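Galactose mutarotase related enzyme (Lactobacillus acidophilus, PDB 3DCD) probably binds a carbohydrate and interconverts sugar anomers as an aldose 1-epimerase (mutarotase) relative, although its own function has not been established. Local coordinates at residues 2-5 and 10-13; 46-51 and 124-129; 74-79 and 109-114; 81-86 and 91-96; 144-149 and 227-232. All coordinates share one frame; numbering follows the deposited sequence.

Interactions 2 to 5 all involve the large antiparallel sheet of the chain. Interactions 2, 3 and 5 pack other parts of the fold against it, while interaction 4 is the hairpin at one edge. Interaction 1 is a second hairpin, in a small sheet beside that edge. The two hairpins meet where His86 NE2 lies 2.8 Å from Thr4 O, a probable hydrogen bond. Interactions 2 and 3 have centres about 6 Å apart, and their strands 121-130 and 109-118 are neighbours in the large sheet. Interactions 3 and 4 are tied by the salt bridge Arg112 NE to Glu84 OE1, 2.7 Å. Interaction 5 lies about 23 Å from interaction 4, centre to centre. No bound sugar marks a substrate pocket.

Interaction 1. Residues 2-5 and 10-13; sequences DYTI and IKVV
Thr4 and Val13 face each other as a non-hydrogen-bonded pair in the antiparallel beta hairpin of strands 2-6 and 10-15. Beside them, Ile5 and Val12 form the hydrogen-bonded pair. Ile5 N donates to Val12 O at 3.0 Å, in the carbonyl plane. Val12 N donates back to Ile5 O at 2.8 Å. The second bond is almost in line with its carbonyl, at a C=O...N angle of 177°. CA-H...O contacts from Thr4 CA to Val12 O and from Val13 CA to Tyr3 O support the pairing.

The Thr4 side chain can be followed outward. CB sits 3.9 Å from Val12 O. There the chain forks: chi1 of -66° sets OG1 beside the backbone N, next to Val13, and CG2 anti to that N, against Lys11. OG1 lies 3.8 Å from Val13 CG2. The methyl CG2 touches Lys11 CE at 3.7 Å, and the extended lysine chain passes it at a slant. With an alanine here, both branches are gone, and the Lys11 chain would probably lose the methyl it rests on and be set freer to turn.

Ile5 and Val12 occupy the other face, side by side and pointing the same way. Ile5 CG1 meets Val12 CB at 3.9 Å. Both residues are buried, and both also touch Leu117 of strand 109-118. Strand 20-26 pairs with the far side of strand 10-15 and completes a three-stranded sheet. At the exposed start of the hairpin, Asp2 CB packs on Val13 CG1 at 3.6 Å.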
# COMPACT_ATOMS: atom_id res chain seq x y z
N ASP A 2 6.52 3.73 18.87
CA ASP A 2 7.04 2.66 18.02
C ASP A 2 7.07 1.31 18.76
O ASP A 2 7.33 1.26 19.97
CB ASP A 2 8.46 2.98 17.54
CG ASP A 2 8.51 4.14 16.55
OD1 ASP A 2 7.46 4.55 16.02
OD2 ASP A 2 9.62 4.64 16.31
N TYR A 3 6.82 0.24 18.01
CA TYR A 3 6.80 -1.12 18.54
C TYR A 3 7.60 -1.99 17.59
O TYR A 3 7.60 -1.76 16.37
CB TYR A 3 5.35 -1.64 18.62
CG TYR A 3 4.48 -0.87 19.61
CD1 TYR A 3 3.80 0.28 19.23
CD2 TYR A 3 4.34 -1.31 20.92
CE1 TYR A 3 3.01 0.99 20.14
CE2 TYR A 3 3.55 -0.60 21.84
CZ TYR A 3 2.89 0.55 21.43
OH TYR A 3 2.11 1.23 22.32
N THR A 4 8.28 -2.98 18.15
CA THR A 4 9.14 -3.88 17.40
C THR A 4 8.61 -5.31 17.39
O THR A 4 8.15 -5.80 18.42
CB THR A 4 10.55 -3.89 18.03
OG1 THR A 4 11.13 -2.60 17.85
CG2 THR A 4 11.46 -4.96 17.38
N ILE A 5 8.64 -5.93 16.21
CA ILE A 5 8.51 -7.38 16.04
C ILE A 5 9.76 -7.84 15.29
O ILE A 5 10.28 -7.13 14.44
CB ILE A 5 7.17 -7.82 15.33
CG1 ILE A 5 7.05 -7.27 13.90
CG2 ILE A 5 5.95 -7.42 16.19
CD1 ILE A 5 5.91 -7.88 13.06
N ILE A 10 14.79 -10.76 10.27
CA ILE A 10 14.41 -9.36 10.03
C ILE A 10 13.86 -8.72 11.31
O ILE A 10 13.33 -9.41 12.19
CB ILE A 10 13.42 -9.18 8.81
CG1 ILE A 10 12.11 -9.94 8.98
CG2 ILE A 10 14.07 -9.57 7.44
CD1 ILE A 10 11.07 -9.62 7.86
N LYS A 11 14.05 -7.41 11.44
CA LYS A 11 13.55 -6.66 12.59
C LYS A 11 12.72 -5.51 12.04
O LYS A 11 13.19 -4.74 11.19
CB LYS A 11 14.69 -6.14 13.46
CG LYS A 11 14.26 -5.35 14.70
CD LYS A 11 15.47 -4.87 15.48
CE LYS A 11 15.09 -4.33 16.86
NZ LYS A 11 16.30 -4.04 17.73
N VAL A 12 11.51 -5.38 12.56
CA VAL A 12 10.51 -4.47 11.99
C VAL A 12 10.05 -3.54 13.10
O VAL A 12 9.72 -4.00 14.20
CB VAL A 12 9.29 -5.24 11.42
CG1 VAL A 12 8.28 -4.26 10.78
CG2 VAL A 12 9.73 -6.29 10.38
N VAL A 13 10.03 -2.25 12.80
CA VAL A 13 9.53 -1.25 13.73
C VAL A 13 8.28 -0.61 13.13
O VAL A 13 8.29 -0.19 11.97
CB VAL A 13 10.57 -0.15 14.00
CG1 VAL A 13 9.97 0.90 14.96
CG2 VAL A 13 11.85 -0.73 14.59

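Interaction 2. Residues 46-51 and 124-129; sequences APVLFP and ENFSVV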
# COMPACT_ATOMS: atom_id res chain seq x y z
N ALA A 46 5.17 4.32 4.69
CA ALA A 46 4.42 3.15 4.23
C ALA A 46 2.96 3.25 4.74
O ALA A 46 2.52 2.41 5.56
CB ALA A 46 5.13 1.84 4.75
N PRO A 47 2.21 4.29 4.28
CA PRO A 47 0.90 4.53 4.85
C PRO A 47 -0.08 3.40 4.60
O PRO A 47 0.07 2.61 3.66
CB PRO A 47 0.40 5.81 4.16
CG PRO A 47 1.17 5.89 2.89
CD PRO A 47 2.54 5.29 3.25
N VAL A 48 -1.06 3.34 5.48
CA VAL A 48 -2.21 2.47 5.33
C VAL A 48 -3.31 3.33 4.72
O VAL A 48 -3.53 4.48 5.17
CB VAL A 48 -2.60 1.87 6.70
CG1 VAL A 48 -3.97 1.12 6.63
CG2 VAL A 48 -1.47 0.94 7.22
N LEU A 49 -3.96 2.81 3.68
CA LEU A 49 -4.99 3.57 2.94
C LEU A 49 -6.38 3.01 3.30
O LEU A 49 -6.67 1.85 3.03
CB LEU A 49 -4.74 3.49 1.43
CG LEU A 49 -3.27 3.46 0.95
CD1 LEU A 49 -3.16 3.20 -0.55
CD2 LEU A 49 -2.52 4.77 1.36
N PHE A 50 -7.20 3.84 3.92
CA PHE A 50 -8.53 3.46 4.44
C PHE A 50 -9.23 4.72 4.95
O PHE A 50 -8.59 5.54 5.64
CB PHE A 50 -8.39 2.44 5.57
CG PHE A 50 -9.68 2.12 6.28
CD1 PHE A 50 -10.10 2.86 7.38
CD2 PHE A 50 -10.49 1.06 5.85
CE1 PHE A 50 -11.30 2.56 8.05
CE2 PHE A 50 -11.68 0.76 6.51
CZ PHE A 50 -12.08 1.51 7.61
N PRO A 51 -10.55 4.86 4.70
CA PRO A 51 -11.51 3.97 4.03
C PRO A 51 -11.71 4.22 2.54
O PRO A 51 -12.72 3.77 1.98
CB PRO A 51 -12.80 4.27 4.78
CG PRO A 51 -12.71 5.75 5.00
CD PRO A 51 -11.23 6.02 5.28
N GLU A 124 1.17 -8.03 6.03
CA GLU A 124 0.39 -6.86 6.44
C GLU A 124 -1.06 -7.22 6.13
O GLU A 124 -1.46 -7.28 4.98
CB GLU A 124 0.82 -5.63 5.65
CG GLU A 124 -0.08 -4.38 5.89
CD GLU A 124 0.53 -3.10 5.31
OE1 GLU A 124 1.77 -3.04 5.10
OE2 GLU A 124 -0.23 -2.15 5.06
N ASN A 125 -1.83 -7.51 7.18
CA ASN A 125 -3.16 -8.09 7.01
C ASN A 125 -4.21 -7.10 7.46
O ASN A 125 -4.09 -6.52 8.54
CB ASN A 125 -3.31 -9.38 7.83
CG ASN A 125 -2.24 -10.42 7.52
OD1 ASN A 125 -1.60 -10.97 8.43
ND2 ASN A 125 -2.06 -10.71 6.25
N PHE A 126 -5.25 -6.95 6.64
CA PHE A 126 -6.35 -6.05 6.96
C PHE A 126 -7.60 -6.84 7.38
O PHE A 126 -7.95 -7.84 6.75
CB PHE A 126 -6.71 -5.20 5.74
CG PHE A 126 -5.55 -4.39 5.21
CD1 PHE A 126 -4.80 -3.57 6.07
CD2 PHE A 126 -5.22 -4.45 3.87
CE1 PHE A 126 -3.71 -2.81 5.57
CE2 PHE A 126 -4.15 -3.69 3.35
CZ PHE A 126 -3.41 -2.86 4.21
N SER A 127 -8.27 -6.35 8.41
CA SER A 127 -9.55 -6.86 8.81
C SER A 127 -10.46 -5.68 9.07
O SER A 127 -10.12 -4.80 9.85
CB SER A 127 -9.41 -7.70 10.07
OG SER A 127 -10.68 -7.92 10.67
N VAL A 128 -11.60 -5.66 8.39
CA VAL A 128 -12.62 -4.61 8.61
C VAL A 128 -13.93 -5.28 9.07
O VAL A 128 -14.42 -6.18 8.40
CB VAL A 128 -12.86 -3.81 7.30
CG1 VAL A 128 -13.88 -2.71 7.51
CG2 VAL A 128 -11.54 -3.19 6.80
N VAL A 129 -14.46 -4.85 10.20
CA VAL A 129 -15.77 -5.31 10.67
C VAL A 129 -16.75 -4.15 10.62
O VAL A 129 -16.50 -3.10 11.22
CB VAL A 129 -15.69 -5.88 12.12
CG1 VAL A 129 -17.07 -6.34 12.61
CG2 VAL A 129 -14.67 -7.04 12.17
O HOH W 1 0.91 0.00 3.88
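Val48 meets both Phe126 and Glu124, one methyl to each. Its chi1 of 170° sets CG1 anti to the backbone N and splits the two methyls between these partners. CG1 lies 4.1 Å from Phe126 CE1, approaching the ring obliquely. CG2 lies 4.0 Å from Glu124 OE2. In both pairs the side chains run alongside each other, antiparallel. The Glu124 chain is extended, which carries its carboxylate up to the level of the 46-51 segment. A water is hydrogen-bonded there to Glu124 OE2 at 2.7 Å. The same water is bonded to Pro47 O at 2.8 Å, so it bridges the two segments, which have no direct hydrogen bond. Phe50 makes the remaining contact. Its CG is anti to the backbone N (chi1 173°), and CE2 reaches Val128 CG2 at 4.0 Å. Pro51 CB covers the centre of one face of this ring.

The contact lies inside the supersandwich fold of the mutarotase family. The short strand 48-49 pairs with strand 136-147 of one sheet. Strand 121-130 runs between strands 109-118 and 282-292 of the other, so the contact packs one sheet on the other.

Interaction 3. Residues 74-79 and 109-114; sequences GFARNA and FEFRVN
Phe75 and Phe109 meet ring to ring where the loop before strand 82-87 packs on strand 109-118. That strand belongs to the large sheet of the mutarotase supersandwich. The loop carries a short 3-10 turn at 76-78. Asn78 N bonds back to Phe75 O, just ahead of it, at 3.1 Å.

The packed side is entirely apolar. Phe75 and Phe109 come from opposite directions, and their CZ atoms meet at 3.7 Å. Phe109 CZ stands at the edge of the Phe75 ring, near its plane. The first torsion of each, chi1 of 54° in Phe75 and 60° in Phe109, brings the two CZ atoms together. One residue along, Ala76 points its CB at Phe111. The methyl sits 4.2 Å from Phe111 CE2, at the ring edge, which makes this touch looser than the first. Phe50 ties the group together: it stacks on Phe111 and meets Phe109 edge to face. Leu95 and Val104 also touch Phe75.

The far face of the strand is different. Glu110 and Arg112 are partly exposed and lie beyond the reach of the loop. They form a salt bridge along the strand, and Arg112 has a second carboxylate partner, Glu84, through NE. The guanidinium keeps Glu110 OE1 close to its own plane, yet meets it from above the carboxylate plane. Arg112 NH1 donates to Glu110 OE1 at 2.9 Å, with an N-H...O angle of 161°. Arg112 NH2 adds a weak bond to the same OE1 at 3.3 Å.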
# COMPACT_ATOMS: atom_id res chain seq x y z
N GLY A 74 -7.92 8.49 2.46
CA GLY A 74 -8.70 8.46 3.69
C GLY A 74 -7.99 8.97 4.92
O GLY A 74 -7.07 9.80 4.83
N PHE A 75 -8.44 8.49 6.08
CA PHE A 75 -7.95 9.03 7.35
C PHE A 75 -7.03 8.11 8.15
O PHE A 75 -6.43 8.56 9.14
CB PHE A 75 -9.11 9.52 8.24
CG PHE A 75 -10.18 8.47 8.49
CD1 PHE A 75 -9.91 7.34 9.26
CD2 PHE A 75 -11.46 8.63 7.94
CE1 PHE A 75 -10.89 6.37 9.48
CE2 PHE A 75 -12.45 7.66 8.17
CZ PHE A 75 -12.16 6.52 8.93
N ALA A 76 -6.91 6.83 7.76
CA ALA A 76 -6.13 5.87 8.59
C ALA A 76 -4.71 6.35 8.92
O ALA A 76 -4.24 6.20 10.05
CB ALA A 76 -6.08 4.48 7.93
N ARG A 77 -4.04 6.95 7.94
CA ARG A 77 -2.63 7.28 8.10
C ARG A 77 -2.37 8.43 9.08
O ARG A 77 -1.23 8.62 9.52
CB ARG A 77 -1.99 7.56 6.74
CG ARG A 77 -2.39 8.84 6.08
CD ARG A 77 -1.78 8.84 4.69
NE ARG A 77 -1.92 10.11 4.01
CZ ARG A 77 -3.06 10.56 3.51
NH1 ARG A 77 -4.17 9.84 3.63
NH2 ARG A 77 -3.09 11.73 2.90
N ASN A 78 -3.43 9.16 9.42
CA ASN A 78 -3.36 10.27 10.37
C ASN A 78 -3.99 9.92 11.71
O ASN A 78 -4.07 10.76 12.60
CB ASN A 78 -4.08 11.49 9.78
CG ASN A 78 -3.38 12.02 8.55
OD1 ASN A 78 -2.17 11.96 8.46
ND2 ASN A 78 -4.15 12.56 7.60
N ALA A 79 -4.41 8.66 11.86
CA ALA A 79 -5.12 8.21 13.07
C ALA A 79 -4.20 7.45 13.98
O ALA A 79 -3.28 6.79 13.52
CB ALA A 79 -6.33 7.34 12.69
N PHE A 109 -17.16 1.07 12.60
CA PHE A 109 -16.32 -0.04 12.15
C PHE A 109 -15.29 -0.42 13.19
O PHE A 109 -15.03 0.35 14.13
CB PHE A 109 -15.60 0.34 10.84
CG PHE A 109 -14.70 1.56 10.98
CD1 PHE A 109 -15.18 2.83 10.68
CD2 PHE A 109 -13.40 1.43 11.45
CE1 PHE A 109 -14.37 3.96 10.84
CE2 PHE A 109 -12.58 2.55 11.62
CZ PHE A 109 -13.07 3.81 11.31
N GLU A 110 -14.70 -1.59 13.01
CA GLU A 110 -13.44 -1.96 13.64
C GLU A 110 -12.47 -2.26 12.51
O GLU A 110 -12.73 -3.15 11.70
CB GLU A 110 -13.61 -3.20 14.54
CG GLU A 110 -14.51 -2.98 15.77
CD GLU A 110 -14.65 -4.23 16.64
OE1 GLU A 110 -14.22 -5.33 16.23
OE2 GLU A 110 -15.20 -4.10 17.74
N PHE A 111 -11.36 -1.52 12.45
CA PHE A 111 -10.33 -1.72 11.42
C PHE A 111 -9.04 -2.20 12.08
O PHE A 111 -8.46 -1.47 12.89
CB PHE A 111 -10.06 -0.42 10.66
CG PHE A 111 -8.98 -0.53 9.58
CD1 PHE A 111 -8.88 -1.66 8.78
CD2 PHE A 111 -8.11 0.54 9.35
CE1 PHE A 111 -7.88 -1.76 7.76
CE2 PHE A 111 -7.13 0.47 8.35
CZ PHE A 111 -7.01 -0.68 7.54
N ARG A 112 -8.61 -3.40 11.73
CA ARG A 112 -7.41 -3.99 12.31
C ARG A 112 -6.32 -4.16 11.25
O ARG A 112 -6.59 -4.65 10.16
CB ARG A 112 -7.74 -5.34 12.96
CG ARG A 112 -8.44 -5.23 14.31
CD ARG A 112 -8.85 -6.62 14.81
NE ARG A 112 -9.49 -6.54 16.12
CZ ARG A 112 -10.78 -6.29 16.30
NH1 ARG A 112 -11.59 -6.11 15.26
NH2 ARG A 112 -11.27 -6.22 17.52
N VAL A 113 -5.11 -3.73 11.59
CA VAL A 113 -3.93 -3.96 10.77
C VAL A 113 -2.99 -4.84 11.58
O VAL A 113 -2.49 -4.45 12.65
CB VAL A 113 -3.22 -2.63 10.34
CG1 VAL A 113 -2.02 -2.93 9.45
CG2 VAL A 113 -4.20 -1.72 9.58
N ASN A 114 -2.80 -6.05 11.08
CA ASN A 114 -1.95 -7.02 11.74
C ASN A 114 -0.69 -7.20 10.93
O ASN A 114 -0.75 -7.35 9.71
CB ASN A 114 -2.65 -8.37 11.87
CG ASN A 114 -1.68 -9.48 12.30
OD1 ASN A 114 -1.30 -9.58 13.46
ND2 ASN A 114 -1.29 -10.30 11.36

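Interaction 4. Residues 81-86 and 91-96; sequences FEVENH and ITFLLK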
# COMPACT_ATOMS: atom_id res chain seq x y z
N PHE A 81 -3.85 4.34 16.34
CA PHE A 81 -4.45 3.04 16.58
C PHE A 81 -4.10 2.56 17.97
O PHE A 81 -3.06 2.94 18.52
CB PHE A 81 -3.85 2.02 15.60
CG PHE A 81 -4.35 2.14 14.18
CD1 PHE A 81 -4.08 3.27 13.41
CD2 PHE A 81 -5.03 1.08 13.59
CE1 PHE A 81 -4.52 3.37 12.10
CE2 PHE A 81 -5.48 1.16 12.27
CZ PHE A 81 -5.21 2.31 11.51
N GLU A 82 -4.95 1.71 18.54
CA GLU A 82 -4.65 0.98 19.76
C GLU A 82 -3.85 -0.28 19.44
O GLU A 82 -4.04 -0.88 18.37
CB GLU A 82 -5.93 0.58 20.50
CG GLU A 82 -6.85 1.76 20.95
CD GLU A 82 -6.13 2.82 21.80
OE1 GLU A 82 -5.60 2.50 22.88
OE2 GLU A 82 -6.13 4.01 21.37
N VAL A 83 -2.97 -0.68 20.34
CA VAL A 83 -2.27 -1.97 20.20
C VAL A 83 -3.10 -3.04 20.91
O VAL A 83 -3.14 -3.10 22.15
CB VAL A 83 -0.80 -1.93 20.72
CG1 VAL A 83 -0.16 -3.33 20.61
CG2 VAL A 83 0.01 -0.91 19.94
N GLU A 84 -3.75 -3.87 20.12
CA GLU A 84 -4.66 -4.88 20.64
C GLU A 84 -3.94 -6.13 21.14
O GLU A 84 -4.38 -6.76 22.13
CB GLU A 84 -5.69 -5.28 19.56
CG GLU A 84 -6.78 -6.19 20.12
CD GLU A 84 -7.88 -6.50 19.13
OE1 GLU A 84 -7.57 -6.88 17.99
OE2 GLU A 84 -9.06 -6.36 19.52
N ASN A 85 -2.87 -6.51 20.44
CA ASN A 85 -2.10 -7.71 20.74
C ASN A 85 -0.66 -7.47 20.26
O ASN A 85 -0.47 -6.87 19.21
CB ASN A 85 -2.71 -8.91 20.00
CG ASN A 85 -1.96 -10.21 20.26
OD1 ASN A 85 -2.20 -10.90 21.26
ND2 ASN A 85 -1.08 -10.57 19.34
N HIS A 86 0.33 -7.89 21.04
CA HIS A 86 1.73 -7.72 20.64
C HIS A 86 2.58 -8.83 21.24
O HIS A 86 2.74 -8.89 22.45
CB HIS A 86 2.25 -6.34 21.08
CG HIS A 86 3.65 -6.04 20.66
ND1 HIS A 86 4.45 -5.14 21.33
CD2 HIS A 86 4.41 -6.52 19.63
CE1 HIS A 86 5.63 -5.07 20.74
NE2 HIS A 86 5.63 -5.89 19.70
N ILE A 91 1.97 -8.24 15.76
CA ILE A 91 1.32 -7.09 16.41
C ILE A 91 0.07 -6.73 15.64
O ILE A 91 0.04 -6.81 14.42
CB ILE A 91 2.30 -5.88 16.58
CG1 ILE A 91 1.67 -4.74 17.37
CG2 ILE A 91 2.84 -5.40 15.21
CD1 ILE A 91 2.69 -3.80 17.97
N THR A 92 -0.99 -6.38 16.37
CA THR A 92 -2.25 -6.02 15.74
C THR A 92 -2.63 -4.66 16.29
O THR A 92 -2.70 -4.48 17.49
CB THR A 92 -3.37 -7.05 16.05
OG1 THR A 92 -2.96 -8.34 15.57
CG2 THR A 92 -4.71 -6.66 15.39
N PHE A 93 -2.84 -3.73 15.37
CA PHE A 93 -3.36 -2.40 15.66
C PHE A 93 -4.86 -2.33 15.35
O PHE A 93 -5.34 -2.88 14.36
CB PHE A 93 -2.62 -1.35 14.82
CG PHE A 93 -1.13 -1.30 15.09
CD1 PHE A 93 -0.62 -0.50 16.10
CD2 PHE A 93 -0.25 -2.06 14.31
CE1 PHE A 93 0.76 -0.45 16.36
CE2 PHE A 93 1.12 -2.03 14.55
CZ PHE A 93 1.63 -1.22 15.58
N LEU A 94 -5.58 -1.64 16.23
CA LEU A 94 -7.00 -1.50 16.10
C LEU A 94 -7.40 -0.03 16.10
O LEU A 94 -6.98 0.75 16.97
CB LEU A 94 -7.69 -2.23 17.25
CG LEU A 94 -9.19 -2.05 17.48
CD1 LEU A 94 -10.03 -2.51 16.31
CD2 LEU A 94 -9.61 -2.77 18.80
N LEU A 95 -8.24 0.31 15.14
CA LEU A 95 -8.86 1.62 15.07
C LEU A 95 -10.38 1.46 14.96
O LEU A 95 -10.87 0.71 14.10
CB LEU A 95 -8.33 2.43 13.88
CG LEU A 95 -8.99 3.79 13.59
CD1 LEU A 95 -8.67 4.82 14.70
CD2 LEU A 95 -8.59 4.32 12.21
N LYS A 96 -11.11 2.15 15.83
CA LYS A 96 -12.55 2.21 15.76
C LYS A 96 -12.97 3.60 15.30
O LYS A 96 -12.20 4.56 15.40
CB LYS A 96 -13.18 1.92 17.13
CG LYS A 96 -12.94 0.51 17.65
CD LYS A 96 -13.47 0.33 19.06
CE LYS A 96 -13.15 -1.08 19.53
NZ LYS A 96 -13.63 -1.34 20.91
O HOH W 2 -0.78 -9.74 16.82
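A chi1 of -75° swings the Phe81 ring over to Leu95, and an extended chain carries Ile91 CD1 to His86. In the first pair Leu95 CB lies over one face of the phenyl ring, 3.7 Å from its centroid, as a CH-pi contact. In the second, chi1 of -175° places Ile91 CG1 anti to the backbone N. Its CD1 then rests over the imidazole face, 3.7 Å from the His86 ring centroid. Val83 lies beside Phe93, with Val83 CG2 against Phe93 CE1 at 3.7 Å.

The two strands form an antiparallel hairpin at the edge of the large sheet. Glu82 and Leu94 exchange two backbone hydrogen bonds, and Leu94 N to Glu82 O is 2.7 Å. Further along, Glu84 and Asn85 both face Thr92, a classic beta bulge. Glu84 N donates to Thr92 O at 2.9 Å. Thr92 N instead reaches Asn85 O, also at 2.9 Å, so the register shifts by one residue.

On the outer face a water links the side chains of Asn85 and Thr92. It accepts from Asn85 ND2 at 2.7 Å and donates to Thr92 OG1 at 2.9 Å. Thr92 OG1 also lies near the side chain of Asn114 on the next strand.

The hairpin thus has two chemistries. Its inner face is mostly rings and aliphatic groups, packed on strand 2-6, and His86 NE2 bonds to Thr4 O there. Its outer face is more polar, though Leu94 lies on it. There Glu84, at the bulge, forms a salt bridge with Arg112 of strand 109-118, so the charge of each is probably balanced.

Interaction 5. Residues 144-149 and 227-232; sequences PGFNLP and VNVWTR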
# COMPACT_ATOMS: atom_id res chain seq x y z
N PRO A 144 3.65 0.54 0.93
CA PRO A 144 5.02 0.55 1.44
C PRO A 144 6.01 1.23 0.46
O PRO A 144 5.93 0.97 -0.74
CB PRO A 144 5.37 -0.94 1.54
CG PRO A 144 4.41 -1.63 0.62
CD PRO A 144 3.16 -0.83 0.68
N GLY A 145 6.89 2.10 0.97
CA GLY A 145 7.99 2.63 0.16
C GLY A 145 9.28 1.88 0.46
O GLY A 145 9.66 1.75 1.62
N PHE A 146 9.94 1.37 -0.60
CA PHE A 146 11.18 0.60 -0.48
C PHE A 146 12.37 1.35 -1.03
O PHE A 146 12.32 1.81 -2.17
CB PHE A 146 11.08 -0.71 -1.26
CG PHE A 146 9.90 -1.55 -0.87
CD1 PHE A 146 8.88 -1.77 -1.78
CD2 PHE A 146 9.80 -2.07 0.41
CE1 PHE A 146 7.75 -2.54 -1.42
CE2 PHE A 146 8.69 -2.84 0.80
CZ PHE A 146 7.67 -3.08 -0.13
N ASN A 147 13.44 1.44 -0.23
CA ASN A 147 14.72 2.01 -0.70
C ASN A 147 15.28 1.27 -1.91
O ASN A 147 15.15 0.05 -2.00
CB ASN A 147 15.79 1.92 0.40
CG ASN A 147 15.54 2.84 1.57
OD1 ASN A 147 15.88 2.51 2.70
ND2 ASN A 147 14.98 4.00 1.31
N LEU A 148 15.92 2.00 -2.82
CA LEU A 148 16.79 1.41 -3.82
C LEU A 148 18.20 1.68 -3.31
O LEU A 148 18.62 2.83 -3.27
CB LEU A 148 16.58 2.05 -5.20
CG LEU A 148 15.13 2.23 -5.65
CD1 LEU A 148 15.09 2.96 -6.96
CD2 LEU A 148 14.41 0.88 -5.78
N PRO A 149 18.92 0.62 -2.88
CA PRO A 149 20.27 0.87 -2.32
C PRO A 149 21.25 1.35 -3.39
O PRO A 149 21.26 0.84 -4.51
CB PRO A 149 20.69 -0.50 -1.78
CG PRO A 149 19.79 -1.49 -2.45
CD PRO A 149 18.54 -0.80 -2.87
N VAL A 227 13.16 -7.35 -3.18
CA VAL A 227 11.97 -7.20 -2.38
C VAL A 227 10.82 -7.80 -3.19
O VAL A 227 10.59 -7.43 -4.35
CB VAL A 227 11.69 -5.72 -2.03
CG1 VAL A 227 10.30 -5.58 -1.45
CG2 VAL A 227 12.75 -5.20 -1.05
N ASN A 228 10.12 -8.75 -2.58
CA ASN A 228 8.99 -9.40 -3.25
C ASN A 228 7.68 -9.09 -2.55
O ASN A 228 7.59 -9.21 -1.33
CB ASN A 228 9.24 -10.89 -3.31
CG ASN A 228 8.56 -11.52 -4.47
OD1 ASN A 228 7.33 -11.66 -4.50
ND2 ASN A 228 9.35 -11.89 -5.47
N VAL A 229 6.67 -8.65 -3.32
CA VAL A 229 5.37 -8.33 -2.74
C VAL A 229 4.32 -9.27 -3.34
O VAL A 229 4.06 -9.23 -4.55
CB VAL A 229 4.95 -6.85 -2.99
CG1 VAL A 229 3.61 -6.57 -2.36
CG2 VAL A 229 6.00 -5.89 -2.39
N TRP A 230 3.75 -10.12 -2.50
CA TRP A 230 2.69 -11.03 -2.91
C TRP A 230 1.36 -10.32 -2.60
O TRP A 230 1.07 -10.01 -1.44
CB TRP A 230 2.79 -12.34 -2.13
CG TRP A 230 4.17 -12.97 -2.22
CD1 TRP A 230 5.35 -12.49 -1.69
CD2 TRP A 230 4.50 -14.21 -2.86
NE1 TRP A 230 6.39 -13.33 -1.98
CE2 TRP A 230 5.90 -14.40 -2.69
CE3 TRP A 230 3.76 -15.17 -3.56
CZ2 TRP A 230 6.57 -15.52 -3.20
CZ3 TRP A 230 4.43 -16.29 -4.07
CH2 TRP A 230 5.82 -16.46 -3.88
N THR A 231 0.57 -10.05 -3.64
CA THR A 231 -0.61 -9.17 -3.50
C THR A 231 -1.88 -9.96 -3.23
O THR A 231 -2.97 -9.37 -3.18
CB THR A 231 -0.80 -8.30 -4.75
OG1 THR A 231 -0.89 -9.15 -5.89
CG2 THR A 231 0.39 -7.32 -4.93
N ARG A 232 -1.75 -11.28 -3.08
CA ARG A 232 -2.89 -12.15 -2.81
C ARG A 232 -4.03 -11.82 -3.77
O ARG A 232 -3.83 -11.81 -4.99
CB ARG A 232 -3.29 -12.03 -1.33
CG ARG A 232 -2.12 -12.37 -0.37
CD ARG A 232 -2.60 -12.46 1.09
NE ARG A 232 -1.50 -12.30 2.04
CZ ARG A 232 -1.66 -11.91 3.30
NH1 ARG A 232 -2.86 -11.63 3.77
NH2 ARG A 232 -0.61 -11.79 4.10
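Phe146 packs on Val227 and Val229, and the whole contact rests on this one ring. The main interaction is CH-pi. Val227 CG1 sits over the centre of one ring face, 3.7 Å from the centroid and only 5° off the ring normal. Such central seating keeps the methyl about equally far from all six ring carbons. The opposite face is approached by Pro144 O, offset toward the rim.

Plain apolar packing makes up the rest. Val229 CG2 lies 3.9 Å from Phe146 CE1 and meets the ring obliquely. The two valines are two positions apart on their strand, so both side chains point to the same face and hold neighbouring parts of the ring. A chi1 of -55° puts Phe146 CG anti to the carbonyl carbon and lays the ring across them.

No hydrogen bond joins the two segments. An alanine here lacks the ring, which would probably open a gap above Val227 CG1 and leave Val229 CG2 without its aromatic partner.

The ring fills space between two sheets of the supersandwich. Phe146 lies near the end of strand 136-147, and its backbone bonds to Val250 of strand 249-256. Strand 226-232 belongs to the large sheet, between strands 282-292 and 214-220. Met289 and Tyr291 of the first and Leu218 of the second also touch Phe146, while Ile252 reaches it from strand 249-256.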